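Local atomic coordinates of glycoside hydrolase family 88 protein (Bacteroides vulgatus, PDB entry 4Q88), a protein that probably acts as a glycoside hydrolase of family 88, although its own substrate and reaction have not been established. Residues 24-29 and 315-320; 186-189 and 193-196; 218-223 and 282-287. One frame throughout, in Å; residues are numbered along the deposited sequence.

Interaction 1: residues 24-29 and 315-320; sequences NQRYQS and DGKIGY
Arg26 reaches from its helix across the chain turn at Asp315-Lys317, and its aliphatic part does the touching. CD sits 3.3 Å from Asp315 O and 3.5 Å from Lys317 N, so the methylene lies against the peptide backbone. Farther out, the guanidinium group has Lys317 CB over one face, 3.7 Å above its plane and offset toward the rim, and the two long side chains pass each other at a slant. With CG anti to the backbone N (chi1 -177°) and an extended chain from there to NE, the arginine leaves the helix as a straight arm over the turn. Its polar contact with the turn runs through a water, which accepts from Arg26 NH1 at 2.8 Å and donates to Gly316 O, also at 2.8 Å. Asp315 OD2 lies 4.2 Å from Arg26 NE, too far for a salt bridge, a long-range attraction of opposite charges at most. The turn itself is shaped by an Asx turn: Lys317 N gives a nearly straight bond (164°) of 3.1 Å to Asp315 OD1, from above the carboxylate plane. The lysine amine is held elsewhere, by Asn337 O. Arg26 of helix 13-30 meets the loop between helices 293-311 and 341-358, and Asn24 and Tyr27 of the same helix pack on helices 341-358 and 58-70; Ile318 also leans on helix 341-358, through Phe347.

Interaction 2: residues 186-189 and 193-196; sequences LYYR and YPYP
Two CH-pi contacts carry this meeting of Tyr188 and Arg189 with Tyr193 and Pro194. In the first, Pro194 CA stands almost exactly over the centre of the Tyr188 ring, 3.5 Å from the centroid and 3° off the ring normal. In the second, Arg189 lies alongside Tyr193, both side chains pointing the same way: in the modelled conformer, one of two deposited, Arg189 CG is 3.5 Å from Tyr193 CD1 and CD follows over the same ring. A chi1 of 79°, with CG between the backbone N and the carbonyl carbon, starts the arginine along this face.

Apolar contacts fill in around these. Pro194 CG approaches Tyr188 CD2 at 3.9 Å, the CB atoms of Tyr188 and Tyr193 meet at 4.1 Å, and Tyr195 CB lies 4.3 Å from Tyr188 CZ.

The polar part is a water bridge, with Tyr188 OH at 3.1 Å from the water and the water donating to Tyr195 O. Tyr188 OH also makes a weak hydrogen bond to Asp181, while Phe207 stacks on the Tyr188 ring and Trp208 forms a cation-pi pair with Arg189. The chemistry is therefore mainly that of C-H groups on electron-rich aromatic faces, the proline CA probably being made somewhat more acidic by the amides on either side of it, and it closes a short loop at the protein surface through dispersion and weak electrostatics.

Interaction 3: residues 218-223 and 282-287; sequences AFAKVL and FLWGIN
Ala220 meets Trp284 where the backbones of the two segments come nearest, the CA atoms of these residues 6.8 Å apart. Its methyl carbon CB lies 3.7 Å from Trp284 CE3 and 3.9 Å from CD2, at the rim of the indole near those two atoms. The backbone of the same residue takes part as well: Ala220 O stands over the same ring face, 3.8 Å above the plane and displaced toward the rim, with CZ2 as its nearest ring atom. With no more than a methyl group on Ala220, the indole lies close to the helix backbone.

One turn on, Leu223 supplies the second apolar support. Its CB touches Trp284 CH2 at 3.6 Å, coming obliquely toward the far end of the six-membered ring, and it lies on the same side of the indole as the Ala220 atoms. The leucine thus meets the tryptophan with the base of its side chain, and it also packs on Ile237 of helix 233-249.

Trp284 is placed to receive both residues by its first torsion: CG is anti to the backbone N (chi1 -176°), which carries the indole across the gap to helix 209-225. The tryptophan side chain also touches Glu353 of helix 341-358, so it is in contact with a third helix. All three contacting residues are buried, and the joint between the segments is one of shape, without direct polar bonds.

Helices 209-225 and 272-287 are separated in sequence by helix 233-249, yet they pack side by side. Such pairing of alternate helices within one layer, in a chain with twelve helices, is consistent with the (alpha/alpha)6 barrel of six-hairpin glycosidases, and the buried position suggests that this pair belongs to its inner layer.

How the interactions relate
From the N terminus, helix 13-30 opens the widest loop: interaction 1 is completed only at residues 315-320, after most of the chain, and so joins the first helix to the segment that precedes the last one. Interactions 2 and 3 both fall within that span and follow one another without crossing. Interaction 2 closes a short local loop just after strand 186-187; interaction 3 then brings helices 209-225 and 272-287 together around helix 233-249. These two meet directly, Tyr187 OH packing 3.9 Å from Phe219 CE2, whereas interaction 1 stays about 14 Å from either at the nearest atoms. Together they link the first helix to a late loop, close a surface loop and join two core helices.

Interaction 1: residues 24-29 and 315-320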
ATOM      1  N   ASN A  24      -8.622  -6.772 -13.888  1.00 23.24           N
ATOM      2  CA  ASN A  24      -7.232  -6.874 -14.271  1.00 23.43           C
ATOM      3  C   ASN A  24      -7.084  -6.931 -15.784  1.00 24.89           C
ATOM      4  O   ASN A  24      -6.151  -6.338 -16.324  1.00 24.24           O
ATOM      5  CB  ASN A  24      -6.519  -8.052 -13.599  1.00 22.72           C
ATOM      6  CG  ASN A  24      -5.064  -7.728 -13.269  1.00 21.77           C
ATOM      7  OD1 ASN A  24      -4.697  -6.546 -13.090  1.00 20.97           O
ATOM      8  ND2 ASN A  24      -4.220  -8.753 -13.219  1.00 21.79           N
ATOM      9  N   GLN A  25      -7.992  -7.633 -16.462  1.00 25.51           N
ATOM     10  CA  GLN A  25      -7.922  -7.699 -17.924  1.00 28.09           C
ATOM     11  C   GLN A  25      -8.199  -6.377 -18.577  1.00 27.39           C
ATOM     12  O   GLN A  25      -7.518  -6.027 -19.527  1.00 29.70           O
ATOM     13  CB  GLN A  25      -8.813  -8.782 -18.476  1.00 31.39           C
ATOM     14  CG  GLN A  25      -8.177 -10.112 -18.162  1.00 35.87           C
ATOM     15  CD  GLN A  25      -9.064 -11.292 -18.418  1.00 44.54           C
ATOM     16  OE1 GLN A  25     -10.091 -11.189 -19.094  1.00 47.72           O
ATOM     17  NE2 GLN A  25      -8.668 -12.443 -17.867  1.00 46.19           N
ATOM     18  N   ARG A  26      -9.145  -5.631 -18.043  1.00 27.25           N
ATOM     19  CA  ARG A  26      -9.426  -4.282 -18.557  1.00 29.27           C
ATOM     20  C   ARG A  26      -8.184  -3.436 -18.462  1.00 30.21           C
ATOM     21  O   ARG A  26      -7.777  -2.792 -19.439  1.00 29.12           O
ATOM     22  CB  ARG A  26     -10.570  -3.636 -17.799  1.00 32.23           C
ATOM     23  CG  ARG A  26     -10.975  -2.251 -18.335  1.00 37.51           C
ATOM     24  CD  ARG A  26     -11.650  -1.407 -17.280  1.00 39.82           C
ATOM     25  NE  ARG A  26     -11.506   0.033 -17.507  1.00 45.80           N
ATOM     26  CZ  ARG A  26     -10.594   0.831 -16.924  1.00 48.67           C
ATOM     27  NH1 ARG A  26      -9.666   0.358 -16.047  1.00 44.32           N
ATOM     28  NH2 ARG A  26     -10.605   2.139 -17.231  1.00 49.08           N
ATOM     29  N   TYR A  27      -7.537  -3.441 -17.291  1.00 27.54           N
ATOM     30  CA  TYR A  27      -6.361  -2.591 -17.116  1.00 27.12           C
ATOM     31  C   TYR A  27      -5.213  -2.990 -18.074  1.00 26.26           C
ATOM     32  O   TYR A  27      -4.639  -2.137 -18.761  1.00 26.59           O
ATOM     33  CB  TYR A  27      -5.890  -2.609 -15.641  1.00 26.53           C
ATOM     34  CG  TYR A  27      -4.757  -1.684 -15.446  1.00 26.31           C
ATOM     35  CD1 TYR A  27      -4.984  -0.336 -15.223  1.00 27.30           C
ATOM     36  CD2 TYR A  27      -3.460  -2.125 -15.527  1.00 27.25           C
ATOM     37  CE1 TYR A  27      -3.938   0.544 -15.096  1.00 28.87           C
ATOM     38  CE2 TYR A  27      -2.403  -1.256 -15.402  1.00 29.47           C
ATOM     39  CZ  TYR A  27      -2.654   0.077 -15.173  1.00 29.81           C
ATOM     40  OH  TYR A  27      -1.615   0.959 -15.033  1.00 31.50           O
ATOM     41  N   GLN A  28      -4.907  -4.293 -18.156  1.00 25.66           N
ATOM     42  CA  GLN A  28      -3.791  -4.742 -18.980  1.00 26.43           C
ATOM     43  C   GLN A  28      -4.077  -4.612 -20.476  1.00 29.12           C
ATOM     44  O   GLN A  28      -3.149  -4.392 -21.256  1.00 30.41           O
ATOM     45  CB  GLN A  28      -3.367  -6.177 -18.627  1.00 26.12           C
ATOM     46  CG  GLN A  28      -2.843  -6.274 -17.198  1.00 24.58           C
ATOM     47  CD  GLN A  28      -2.255  -7.611 -16.825  1.00 25.82           C
ATOM     48  OE1 GLN A  28      -2.139  -8.520 -17.644  1.00 25.80           O
ATOM     49  NE2 GLN A  28      -1.824  -7.721 -15.574  1.00 24.31           N
ATOM     50  N   SER A  29      -5.348  -4.706 -20.876  1.00 31.09           N
ATOM     51  CA  SER A  29      -5.686  -4.568 -22.296  0.70 34.98           C
ATOM     52  C   SER A  29      -5.570  -3.109 -22.707  1.00 36.26           C
ATOM     53  O   SER A  29      -5.216  -2.813 -23.838  1.00 36.81           O
ATOM     54  CB  SER A  29      -7.100  -5.098 -22.598  0.70 35.25           C
ATOM     55  OG  SER A  29      -8.098  -4.262 -22.036  0.70 38.65           O
ATOM     56  N   ASP A 315     -17.690  -2.346 -16.442  1.00 29.72           N
ATOM     57  CA  ASP A 315     -16.592  -2.735 -17.328  1.00 31.03           C
ATOM     58  C   ASP A 315     -15.247  -3.047 -16.609  1.00 31.60           C
ATOM     59  O   ASP A 315     -14.265  -3.384 -17.258  1.00 32.61           O
ATOM     60  CB  ASP A 315     -16.387  -1.677 -18.411  1.00 33.40           C
ATOM     61  CG  ASP A 315     -15.843  -0.368 -17.877  1.00 38.59           C
ATOM     62  OD1 ASP A 315     -15.773  -0.114 -16.630  1.00 32.46           O
ATOM     63  OD2 ASP A 315     -15.485   0.433 -18.756  1.00 43.88           O
ATOM     64  N   GLY A 316     -15.224  -2.985 -15.272  1.00 27.77           N
ATOM     65  CA  GLY A 316     -13.999  -3.271 -14.517  1.00 27.51           C
ATOM     66  C   GLY A 316     -13.235  -2.053 -14.075  1.00 25.74           C
ATOM     67  O   GLY A 316     -12.252  -2.184 -13.375  1.00 26.61           O
ATOM     68  N   LYS A 317     -13.659  -0.855 -14.470  1.00 26.06           N
ATOM     69  CA  LYS A 317     -13.040   0.363 -13.969  1.00 27.50           C
ATOM     70  C   LYS A 317     -13.372   0.463 -12.471  1.00 25.43           C
ATOM     71  O   LYS A 317     -14.419  -0.029 -12.038  1.00 23.31           O
ATOM     72  CB  LYS A 317     -13.614   1.551 -14.754  1.00 31.37           C
ATOM     73  CG  LYS A 317     -13.269   2.933 -14.250  1.00 37.92           C
ATOM     74  CD  LYS A 317     -13.588   4.022 -15.282  1.00 42.56           C
ATOM     75  CE  LYS A 317     -13.379   5.383 -14.647  1.00 45.13           C
ATOM     76  NZ  LYS A 317     -13.691   6.570 -15.497  1.00 48.19           N
ATOM     77  N   ILE A 318     -12.484   1.106 -11.693  1.00 24.40           N
ATOM     78  CA  ILE A 318     -12.678   1.309 -10.266  1.00 22.66           C
ATOM     79  C   ILE A 318     -12.745   2.840 -10.051  1.00 22.27           C
ATOM     80  O   ILE A 318     -11.792   3.560 -10.373  1.00 23.52           O
ATOM     81  CB  ILE A 318     -11.504   0.772  -9.444  1.00 23.08           C
ATOM     82  CG1 ILE A 318     -11.276  -0.716  -9.748  1.00 22.78           C
ATOM     83  CG2 ILE A 318     -11.778   0.932  -7.952  1.00 23.07           C
ATOM     84  CD1 ILE A 318     -12.504  -1.593  -9.512  1.00 23.85           C
ATOM     85  N   GLY A 319     -13.857   3.298  -9.526  1.00 21.66           N
ATOM     86  CA  GLY A 319     -14.113   4.738  -9.397  1.00 21.64           C
ATOM     87  C   GLY A 319     -13.948   5.264  -7.963  1.00 21.28           C
ATOM     88  O   GLY A 319     -13.598   4.520  -7.036  1.00 20.29           O
ATOM     89  N   TYR A 320     -14.209   6.562  -7.818  1.00 19.64           N
ATOM     90  CA  TYR A 320     -14.104   7.260  -6.538  1.00 20.01           C
ATOM     91  C   TYR A 320     -12.706   7.192  -5.916  1.00 19.55           C
ATOM     92  O   TYR A 320     -12.576   7.293  -4.710  1.00 19.83           O
ATOM     93  CB  TYR A 320     -15.144   6.792  -5.507  1.00 20.43           C
ATOM     94  CG  TYR A 320     -16.586   6.943  -5.910  1.00 21.03           C
ATOM     95  CD1 TYR A 320     -17.277   8.124  -5.674  1.00 22.60           C
ATOM     96  CD2 TYR A 320     -17.262   5.918  -6.566  1.00 24.74           C
ATOM     97  CE1 TYR A 320     -18.620   8.261  -6.041  1.00 25.75           C
ATOM     98  CE2 TYR A 320     -18.599   6.041  -6.935  1.00 25.72           C
ATOM     99  CZ  TYR A 320     -19.277   7.212  -6.670  1.00 27.29           C
ATOM    100  OH  TYR A 320     -20.622   7.284  -7.056  1.00 29.90           O
TER
HETATM  101  O   HOH W   1      -9.629  -1.995 -14.448  1.00 24.23           O

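Interaction 2: residues 186-189 and 193-196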
ATOM      1  N   LEU A 186      -3.577   6.313  15.022  1.00 16.49           N
ATOM      2  CA  LEU A 186      -3.508   6.576  13.584  1.00 16.92           C
ATOM      3  C   LEU A 186      -2.349   7.505  13.296  1.00 16.73           C
ATOM      4  O   LEU A 186      -1.850   8.175  14.213  1.00 17.45           O
ATOM      5  CB  LEU A 186      -4.831   7.209  13.090  1.00 17.36           C
ATOM      6  CG  LEU A 186      -6.115   6.390  13.218  1.00 18.02           C
ATOM      7  CD1 LEU A 186      -7.314   7.261  12.850  1.00 19.72           C
ATOM      8  CD2 LEU A 186      -6.059   5.187  12.305  1.00 20.15           C
ATOM      9  N   TYR A 187      -1.928   7.514  12.027  1.00 15.53           N
ATOM     10  CA  TYR A 187      -0.869   8.330  11.512  1.00 15.85           C
ATOM     11  C   TYR A 187      -1.407   9.578  10.801  1.00 16.19           C
ATOM     12  O   TYR A 187      -2.345   9.496   9.965  1.00 16.04           O
ATOM     13  CB  TYR A 187      -0.040   7.604  10.458  1.00 15.79           C
ATOM     14  CG  TYR A 187       0.810   6.486  11.023  1.00 16.84           C
ATOM     15  CD1 TYR A 187       0.320   5.214  11.141  1.00 18.12           C
ATOM     16  CD2 TYR A 187       2.110   6.721  11.390  1.00 16.47           C
ATOM     17  CE1 TYR A 187       1.116   4.199  11.667  1.00 17.36           C
ATOM     18  CE2 TYR A 187       2.927   5.733  11.867  1.00 16.58           C
ATOM     19  CZ  TYR A 187       2.423   4.472  12.017  1.00 17.39           C
ATOM     20  OH  TYR A 187       3.232   3.490  12.540  1.00 18.05           O
ATOM     21  N   TYR A 188      -0.781  10.720  11.107  1.00 16.69           N
ATOM     22  CA  TYR A 188      -0.877  11.926  10.288  1.00 17.65           C
ATOM     23  C   TYR A 188      -0.075  11.678   9.011  1.00 18.33           C
ATOM     24  O   TYR A 188       0.893  10.883   8.992  1.00 18.17           O
ATOM     25  CB  TYR A 188      -0.302  13.148  10.997  1.00 18.09           C
ATOM     26  CG  TYR A 188      -1.051  13.482  12.278  1.00 18.17           C
ATOM     27  CD1 TYR A 188      -2.309  14.113  12.222  1.00 18.21           C
ATOM     28  CD2 TYR A 188      -0.525  13.195  13.517  1.00 18.40           C
ATOM     29  CE1 TYR A 188      -3.023  14.401  13.381  1.00 19.74           C
ATOM     30  CE2 TYR A 188      -1.231  13.491  14.686  1.00 19.13           C
ATOM     31  CZ  TYR A 188      -2.475  14.106  14.603  1.00 19.21           C
ATOM     32  OH  TYR A 188      -3.190  14.392  15.777  1.00 20.10           O
ATOM     33  N   ARG A 189      -0.490  12.331   7.950  1.00 16.77           N
ATOM     34  CA  ARG A 189       0.146  12.023   6.672  0.60 17.28           C
ATOM     35  C   ARG A 189       1.578  12.526   6.484  1.00 18.47           C
ATOM     36  O   ARG A 189       2.313  11.940   5.708  1.00 17.14           O
ATOM     37  CB  ARG A 189      -0.731  12.353   5.505  0.60 18.01           C
ATOM     38  CG  ARG A 189      -0.785  13.802   5.133  0.60 17.98           C
ATOM     39  CD  ARG A 189      -1.598  14.026   3.871  0.60 19.36           C
ATOM     40  NE  ARG A 189      -0.921  13.639   2.616  0.60 21.55           N
ATOM     41  CZ  ARG A 189      -1.402  13.940   1.410  0.60 27.86           C
ATOM     42  NH1 ARG A 189      -2.545  14.649   1.300  0.60 28.06           N
ATOM     43  NH2 ARG A 189      -0.769  13.546   0.306  0.60 29.49           N
ATOM     44  N   TYR A 193       0.682  17.998   9.385  1.00 19.67           N
ATOM     45  CA  TYR A 193      -0.665  17.682   9.825  1.00 19.90           C
ATOM     46  C   TYR A 193      -0.970  17.468  11.310  1.00 20.04           C
ATOM     47  O   TYR A 193      -2.134  17.483  11.683  1.00 19.15           O
ATOM     48  CB  TYR A 193      -1.223  16.553   8.957  1.00 21.03           C
ATOM     49  CG  TYR A 193      -1.431  16.968   7.560  1.00 21.98           C
ATOM     50  CD1 TYR A 193      -0.405  16.895   6.631  1.00 23.88           C
ATOM     51  CD2 TYR A 193      -2.664  17.485   7.143  1.00 24.88           C
ATOM     52  CE1 TYR A 193      -0.571  17.332   5.331  1.00 27.85           C
ATOM     53  CE2 TYR A 193      -2.850  17.948   5.838  1.00 27.96           C
ATOM     54  CZ  TYR A 193      -1.808  17.848   4.935  1.00 29.71           C
ATOM     55  OH  TYR A 193      -1.987  18.245   3.632  1.00 33.28           O
ATOM     56  N   PRO A 194       0.032  17.326  12.196  1.00 20.39           N
ATOM     57  CA  PRO A 194      -0.411  17.047  13.578  1.00 20.53           C
ATOM     58  C   PRO A 194      -1.250  18.139  14.266  1.00 21.27           C
ATOM     59  O   PRO A 194      -1.094  19.332  13.984  1.00 21.94           O
ATOM     60  CB  PRO A 194       0.921  16.852  14.346  1.00 21.23           C
ATOM     61  CG  PRO A 194       1.809  16.272  13.301  1.00 22.78           C
ATOM     62  CD  PRO A 194       1.467  16.964  12.012  1.00 21.80           C
ATOM     63  N   TYR A 195      -2.122  17.683  15.157  1.00 22.34           N
ATOM     64  CA  TYR A 195      -2.973  18.498  15.990  1.00 20.90           C
ATOM     65  C   TYR A 195      -2.147  18.933  17.227  1.00 23.68           C
ATOM     66  O   TYR A 195      -1.304  18.164  17.674  1.00 25.27           O
ATOM     67  CB  TYR A 195      -4.125  17.635  16.418  1.00 21.88           C
ATOM     68  CG  TYR A 195      -5.263  18.316  17.142  1.00 22.92           C
ATOM     69  CD1 TYR A 195      -5.246  18.442  18.518  1.00 22.61           C
ATOM     70  CD2 TYR A 195      -6.407  18.765  16.454  1.00 22.44           C
ATOM     71  CE1 TYR A 195      -6.293  19.038  19.190  1.00 23.35           C
ATOM     72  CE2 TYR A 195      -7.453  19.392  17.117  1.00 22.93           C
ATOM     73  CZ  TYR A 195      -7.391  19.534  18.505  1.00 24.45           C
ATOM     74  OH  TYR A 195      -8.438  20.133  19.174  1.00 26.13           O
ATOM     75  N   PRO A 196      -2.396  20.122  17.787  1.00 23.36           N
ATOM     76  CA  PRO A 196      -3.409  21.126  17.433  1.00 24.75           C
ATOM     77  C   PRO A 196      -2.970  22.167  16.430  1.00 25.87           C
ATOM     78  O   PRO A 196      -3.814  23.015  16.003  1.00 26.27           O
ATOM     79  CB  PRO A 196      -3.688  21.818  18.774  1.00 26.76           C
ATOM     80  CG  PRO A 196      -2.348  21.810  19.438  1.00 27.15           C
ATOM     81  CD  PRO A 196      -1.689  20.499  19.048  1.00 26.02           C
TER
HETATM   82  O   HOH W   2      -0.890  15.743  17.314  1.00 36.23           O

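Interaction 3: residues 218-223 and 282-287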
ATOM      1  N   ALA A 218       0.558  -1.910   4.727  1.00 16.44           N
ATOM      2  CA  ALA A 218       1.986  -2.141   4.937  1.00 17.59           C
ATOM      3  C   ALA A 218       2.274  -3.086   6.060  1.00 16.47           C
ATOM      4  O   ALA A 218       3.127  -4.010   5.925  1.00 16.68           O
ATOM      5  CB  ALA A 218       2.743  -0.829   5.091  1.00 17.27           C
ATOM      6  N   PHE A 219       1.653  -2.879   7.217  1.00 15.91           N
ATOM      7  CA  PHE A 219       1.923  -3.764   8.342  1.00 17.14           C
ATOM      8  C   PHE A 219       1.465  -5.163   8.051  1.00 17.35           C
ATOM      9  O   PHE A 219       2.133  -6.140   8.436  1.00 17.49           O
ATOM     10  CB  PHE A 219       1.256  -3.249   9.630  1.00 16.18           C
ATOM     11  CG  PHE A 219       2.046  -2.175  10.297  1.00 16.58           C
ATOM     12  CD1 PHE A 219       3.221  -2.485  10.926  1.00 19.38           C
ATOM     13  CD2 PHE A 219       1.662  -0.862  10.262  1.00 15.49           C
ATOM     14  CE1 PHE A 219       3.981  -1.523  11.566  1.00 19.57           C
ATOM     15  CE2 PHE A 219       2.446   0.129  10.828  1.00 17.71           C
ATOM     16  CZ  PHE A 219       3.620  -0.206  11.494  1.00 18.54           C
ATOM     17  N   ALA A 220       0.339  -5.313   7.342  1.00 17.67           N
ATOM     18  CA  ALA A 220      -0.047  -6.669   6.911  1.00 17.32           C
ATOM     19  C   ALA A 220       0.998  -7.329   6.025  1.00 16.66           C
ATOM     20  O   ALA A 220       1.398  -8.525   6.239  1.00 18.60           O
ATOM     21  CB  ALA A 220      -1.379  -6.639   6.176  1.00 17.89           C
ATOM     22  N   LYS A 221       1.507  -6.581   5.056  1.00 17.13           N
ATOM     23  CA  LYS A 221       2.548  -7.114   4.185  1.00 17.37           C
ATOM     24  C   LYS A 221       3.861  -7.436   4.932  1.00 18.76           C
ATOM     25  O   LYS A 221       4.553  -8.421   4.607  1.00 18.07           O
ATOM     26  CB  LYS A 221       2.808  -6.211   3.008  1.00 17.38           C
ATOM     27  CG  LYS A 221       1.652  -6.233   1.996  1.00 19.02           C
ATOM     28  CD  LYS A 221       1.724  -5.145   0.994  1.00 21.81           C
ATOM     29  CE  LYS A 221       2.639  -5.385  -0.153  1.00 23.05           C
ATOM     30  NZ  LYS A 221       2.306  -6.568  -1.016  1.00 26.48           N
ATOM     31  N   VAL A 222       4.210  -6.605   5.899  1.00 16.63           N
ATOM     32  CA  VAL A 222       5.361  -6.888   6.739  1.00 18.10           C
ATOM     33  C   VAL A 222       5.146  -8.222   7.481  1.00 17.83           C
ATOM     34  O   VAL A 222       6.016  -9.132   7.405  1.00 19.61           O
ATOM     35  CB  VAL A 222       5.640  -5.760   7.737  1.00 18.03           C
ATOM     36  CG1 VAL A 222       6.541  -6.248   8.872  1.00 19.50           C
ATOM     37  CG2 VAL A 222       6.287  -4.573   7.064  1.00 17.54           C
ATOM     38  N   LEU A 223       3.993  -8.359   8.148  1.00 18.03           N
ATOM     39  CA  LEU A 223       3.706  -9.534   8.940  1.00 19.05           C
ATOM     40  C   LEU A 223       3.557 -10.806   8.075  1.00 20.53           C
ATOM     41  O   LEU A 223       3.894 -11.911   8.532  1.00 22.31           O
ATOM     42  CB  LEU A 223       2.476  -9.301   9.831  1.00 19.75           C
ATOM     43  CG  LEU A 223       2.753  -8.290  10.947  1.00 20.05           C
ATOM     44  CD1 LEU A 223       1.467  -7.801  11.560  1.00 20.93           C
ATOM     45  CD2 LEU A 223       3.704  -8.895  12.004  1.00 22.17           C
ATOM     46  N   PHE A 282      -7.900  -5.690   6.848  1.00 18.68           N
ATOM     47  CA  PHE A 282      -8.824  -6.358   7.767  1.00 18.65           C
ATOM     48  C   PHE A 282      -8.996  -7.836   7.342  1.00 19.34           C
ATOM     49  O   PHE A 282      -8.937  -8.732   8.149  1.00 19.59           O
ATOM     50  CB  PHE A 282     -10.187  -5.672   7.744  1.00 19.45           C
ATOM     51  CG  PHE A 282     -10.244  -4.377   8.540  1.00 18.34           C
ATOM     52  CD1 PHE A 282     -10.081  -4.405   9.888  1.00 19.87           C
ATOM     53  CD2 PHE A 282     -10.550  -3.186   7.942  1.00 18.82           C
ATOM     54  CE1 PHE A 282     -10.180  -3.264  10.659  1.00 19.74           C
ATOM     55  CE2 PHE A 282     -10.686  -2.040   8.716  1.00 18.45           C
ATOM     56  CZ  PHE A 282     -10.467  -2.078  10.060  1.00 18.68           C
ATOM     57  N   LEU A 283      -9.180  -8.055   6.046  1.00 19.25           N
ATOM     58  CA  LEU A 283      -9.351  -9.442   5.543  1.00 19.74           C
ATOM     59  C   LEU A 283      -8.081 -10.261   5.852  1.00 19.13           C
ATOM     60  O   LEU A 283      -8.182 -11.398   6.335  1.00 21.04           O
ATOM     61  CB  LEU A 283      -9.665  -9.417   4.062  1.00 20.23           C
ATOM     62  CG  LEU A 283     -11.053  -8.929   3.671  1.00 20.98           C
ATOM     63  CD1 LEU A 283     -11.028  -8.620   2.178  1.00 21.62           C
ATOM     64  CD2 LEU A 283     -12.143  -9.948   4.052  1.00 23.88           C
ATOM     65  N   TRP A 284      -6.897  -9.712   5.560  1.00 19.07           N
ATOM     66  CA  TRP A 284      -5.618 -10.405   5.839  1.00 19.91           C
ATOM     67  C   TRP A 284      -5.507 -10.753   7.343  1.00 20.19           C
ATOM     68  O   TRP A 284      -5.180 -11.905   7.742  1.00 21.70           O
ATOM     69  CB  TRP A 284      -4.391  -9.584   5.365  1.00 20.64           C
ATOM     70  CG  TRP A 284      -3.164 -10.357   5.588  1.00 20.39           C
ATOM     71  CD1 TRP A 284      -2.640 -11.296   4.756  1.00 22.31           C
ATOM     72  CD2 TRP A 284      -2.362 -10.363   6.767  1.00 21.01           C
ATOM     73  NE1 TRP A 284      -1.523 -11.857   5.321  1.00 22.90           N
ATOM     74  CE2 TRP A 284      -1.376 -11.355   6.586  1.00 21.87           C
ATOM     75  CE3 TRP A 284      -2.436  -9.690   8.003  1.00 21.24           C
ATOM     76  CZ2 TRP A 284      -0.424 -11.641   7.559  1.00 24.68           C
ATOM     77  CZ3 TRP A 284      -1.453  -9.975   8.971  1.00 22.13           C
ATOM     78  CH2 TRP A 284      -0.497 -10.946   8.739  1.00 22.54           C
ATOM     79  N   GLY A 285      -5.794  -9.751   8.174  1.00 20.52           N
ATOM     80  CA  GLY A 285      -5.765  -9.924   9.632  1.00 22.18           C
ATOM     81  C   GLY A 285      -6.699 -11.012  10.148  1.00 21.40           C
ATOM     82  O   GLY A 285      -6.317 -11.794  10.999  1.00 22.23           O
ATOM     83  N   ILE A 286      -7.892 -11.097   9.605  1.00 21.74           N
ATOM     84  CA  ILE A 286      -8.851 -12.116  10.021  1.00 21.52           C
ATOM     85  C   ILE A 286      -8.352 -13.470   9.498  1.00 23.44           C
ATOM     86  O   ILE A 286      -8.292 -14.454  10.248  1.00 22.93           O
ATOM     87  CB  ILE A 286     -10.257 -11.791   9.464  1.00 23.01           C
ATOM     88  CG1 ILE A 286     -10.852 -10.521  10.120  1.00 23.04           C
ATOM     89  CG2 ILE A 286     -11.195 -12.990   9.654  1.00 25.38           C
ATOM     90  CD1 ILE A 286     -12.134 -10.066   9.416  1.00 23.16           C
ATOM     91  N   ASN A 287      -7.941 -13.501   8.221  1.00 21.34           N
ATOM     92  CA  ASN A 287      -7.472 -14.752   7.591  1.00 21.94           C
ATOM     93  C   ASN A 287      -6.239 -15.325   8.267  1.00 22.19           C
ATOM     94  O   ASN A 287      -5.997 -16.557   8.208  1.00 22.91           O
ATOM     95  CB  ASN A 287      -7.154 -14.493   6.122  1.00 22.31           C
ATOM     96  CG  ASN A 287      -8.392 -14.305   5.294  1.00 23.03           C
ATOM     97  OD1 ASN A 287      -9.488 -14.637   5.732  1.00 23.26           O
ATOM     98  ND2 ASN A 287      -8.235 -13.727   4.112  1.00 23.19           N
TER